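Local coordinates for protein Pbp related beta-lactamase (Pyrococcus abyssi, PDB 2QMI) that probably acts as a self-compartmentalizing serine peptidase, an octameric archaeal relative of penicillin-binding proteins and beta-lactamases, at residues G307-Y312 / A324-S330. Numbering follows the deposited sequence.
Sequences GMYTGY and AVLENSS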
loop_
_atom_site.group_PDB
_atom_site.type_symbol
_atom_site.label_atom_id
_atom_site.label_comp_id
_atom_site.label_asym_id
_atom_site.label_seq_id
_atom_site.Cartn_x
_atom_site.Cartn_y
_atom_site.Cartn_z
ATOM N N GLY A 307 14.145 11.231 28.744
ATOM C CA GLY A 307 13.262 10.835 27.667
ATOM C C GLY A 307 11.790 10.887 28.027
ATOM O O GLY A 307 11.063 11.742 27.526
ATOM N N MET A 308 11.345 9.979 28.892
ATOM C CA MET A 308 9.942 9.947 29.286
ATOM C C MET A 308 9.620 10.824 30.502
ATOM O O MET A 308 8.461 10.945 30.880
ATOM C CB MET A 308 9.485 8.503 29.550
ATOM C CG MET A 308 9.948 7.904 30.865
ATOM S SD MET A 308 11.671 7.420 30.877
ATOM C CE MET A 308 12.392 8.799 31.386
ATOM N N TYR A 309 10.646 11.406 31.127
ATOM C CA TYR A 309 10.461 12.303 32.276
ATOM C C TYR A 309 11.434 13.457 32.066
ATOM O O TYR A 309 12.532 13.245 31.566
ATOM C CB TYR A 309 10.839 11.639 33.614
ATOM C CG TYR A 309 10.017 10.455 34.075
ATOM C CD1 TYR A 309 8.702 10.608 34.532
ATOM C CD2 TYR A 309 10.575 9.180 34.095
ATOM C CE1 TYR A 309 7.970 9.504 34.997
ATOM C CE2 TYR A 309 9.856 8.079 34.556
ATOM C CZ TYR A 309 8.564 8.240 35.002
ATOM O OH TYR A 309 7.880 7.124 35.437
ATOM N N THR A 310 11.034 14.670 32.439
ATOM C CA THR A 310 11.911 15.837 32.329
ATOM C C THR A 310 11.665 16.735 33.537
ATOM O O THR A 310 10.641 16.616 34.203
ATOM C CB THR A 310 11.671 16.668 31.031
ATOM O OG1 THR A 310 10.359 17.236 31.049
ATOM C CG2 THR A 310 11.838 15.794 29.797
ATOM N N GLY A 311 12.610 17.623 33.825
ATOM C CA GLY A 311 12.442 18.503 34.963
ATOM C C GLY A 311 13.386 19.687 34.969
ATOM O O GLY A 311 14.257 19.806 34.105
ATOM N N TYR A 312 13.201 20.566 35.948
ATOM C CA TYR A 312 14.038 21.746 36.095
ATOM C C TYR A 312 13.894 22.331 37.498
ATOM O O TYR A 312 12.814 22.305 38.085
ATOM C CB TYR A 312 13.642 22.819 35.082
ATOM C CG TYR A 312 14.549 24.025 35.090
ATOM C CD1 TYR A 312 15.775 24.003 34.422
ATOM C CD2 TYR A 312 14.195 25.187 35.782
ATOM C CE1 TYR A 312 16.623 25.104 34.436
ATOM C CE2 TYR A 312 15.037 26.293 35.806
ATOM C CZ TYR A 312 16.248 26.248 35.129
ATOM O OH TYR A 312 17.085 27.342 35.135
ATOM N N ALA A 324 10.660 24.610 41.265
ATOM C CA ALA A 324 10.895 23.238 40.862
ATOM C C ALA A 324 9.703 22.807 40.016
ATOM O O ALA A 324 8.551 22.984 40.425
ATOM C CB ALA A 324 11.026 22.341 42.083
ATOM N N VAL A 325 9.992 22.263 38.836
ATOM C CA VAL A 325 8.970 21.780 37.909
ATOM C C VAL A 325 9.326 20.378 37.391
ATOM O O VAL A 325 10.430 20.150 36.882
ATOM C CB VAL A 325 8.826 22.720 36.690
ATOM C CG1 VAL A 325 7.749 22.193 35.736
ATOM C CG2 VAL A 325 8.485 24.124 37.151
ATOM N N LEU A 326 8.392 19.441 37.530
ATOM C CA LEU A 326 8.605 18.080 37.054
ATOM C C LEU A 326 7.546 17.757 36.003
ATOM O O LEU A 326 6.409 18.209 36.105
ATOM C CB LEU A 326 8.544 17.085 38.220
ATOM C CG LEU A 326 9.716 17.205 39.199
ATOM C CD1 LEU A 326 9.618 16.140 40.278
ATOM C CD2 LEU A 326 11.023 17.069 38.430
ATOM N N GLU A 327 7.921 16.972 35.000
ATOM C CA GLU A 327 7.004 16.638 33.923
ATOM C C GLU A 327 7.025 15.177 33.468
ATOM O O GLU A 327 8.078 14.549 33.371
ATOM C CB GLU A 327 7.279 17.551 32.724
ATOM C CG GLU A 327 6.231 17.479 31.626
ATOM C CD GLU A 327 6.550 18.409 30.470
ATOM O OE1 GLU A 327 6.883 19.589 30.739
ATOM O OE2 GLU A 327 6.462 17.958 29.301
ATOM N N ASN A 328 5.826 14.687 33.163
ATOM C CA ASN A 328 5.529 13.327 32.718
ATOM C C ASN A 328 5.911 12.998 31.273
ATOM O O ASN A 328 5.431 12.012 30.722
ATOM C CB ASN A 328 4.027 13.084 32.880
ATOM C CG ASN A 328 3.734 11.830 33.634
ATOM O OD1 ASN A 328 4.642 11.230 34.199
ATOM N ND2 ASN A 328 2.469 11.422 33.669
ATOM N N SER A 329 6.751 13.828 30.664
ATOM C CA SER A 329 7.183 13.631 29.279
ATOM C C SER A 329 8.099 14.790 28.898
ATOM O O SER A 329 8.616 15.483 29.776
ATOM C CB SER A 329 5.970 13.591 28.335
ATOM O OG SER A 329 5.209 14.789 28.422
ATOM N N SER A 330 8.313 14.994 27.601
ATOM C CA SER A 330 9.156 16.102 27.157
ATOM C C SER A 330 8.375 16.963 26.168
ATOM O O SER A 330 8.948 17.543 25.245
ATOM C CB SER A 330 10.436 15.585 26.495
ATOM O OG SER A 330 10.150 15.001 25.238
HETATM O O HOH W 1 8.473 12.178 25.733
#
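T310 makes the largest single contribution to this contact, pairing with E327 through its backbone and reaching on to S329 and S330 with its side chain. Its CB lies 3.5 Å from S329 O. OG1 leaves CB between the backbone N and the carbonyl carbon (chi1 65°), and from there gives its proton to S329 O at 2.8 Å, nearly in line with that carbonyl. T310 OG1 also touches E327 CB, because the two side chains run side by side on one face of the sheet. The methyl CG2 lies against S329 O at 3.2 Å and against S330 CB at 3.6 Å, while P334, at the start of helix 334-345, covers both T310 and E327. So the hydroxyl ties the residues that follow strand 321-327 back to the neighbouring strand.

Along the strands the backbones pair antiparallel: T310 N to E327 O at 3.1 Å and E327 N to T310 O, then Y312 and V325 likewise. Between them G311 faces L326, whose CD2 comes within 4.0 Å of G311 CA. Just beyond the end of strand 321-327, the Y309 ring and the N328 amide lie side by side: N328 OD1 is 3.8 Å from Y309 CE1, the two planes 37° apart, with Y309 OH bonded to A211 O and N328 ND2 to R41 O. This is the open end of the beta hairpin 310-316/321-327, two central strands of the antiparallel sheet of the penicillin-binding protein/serine beta-lactamase fold.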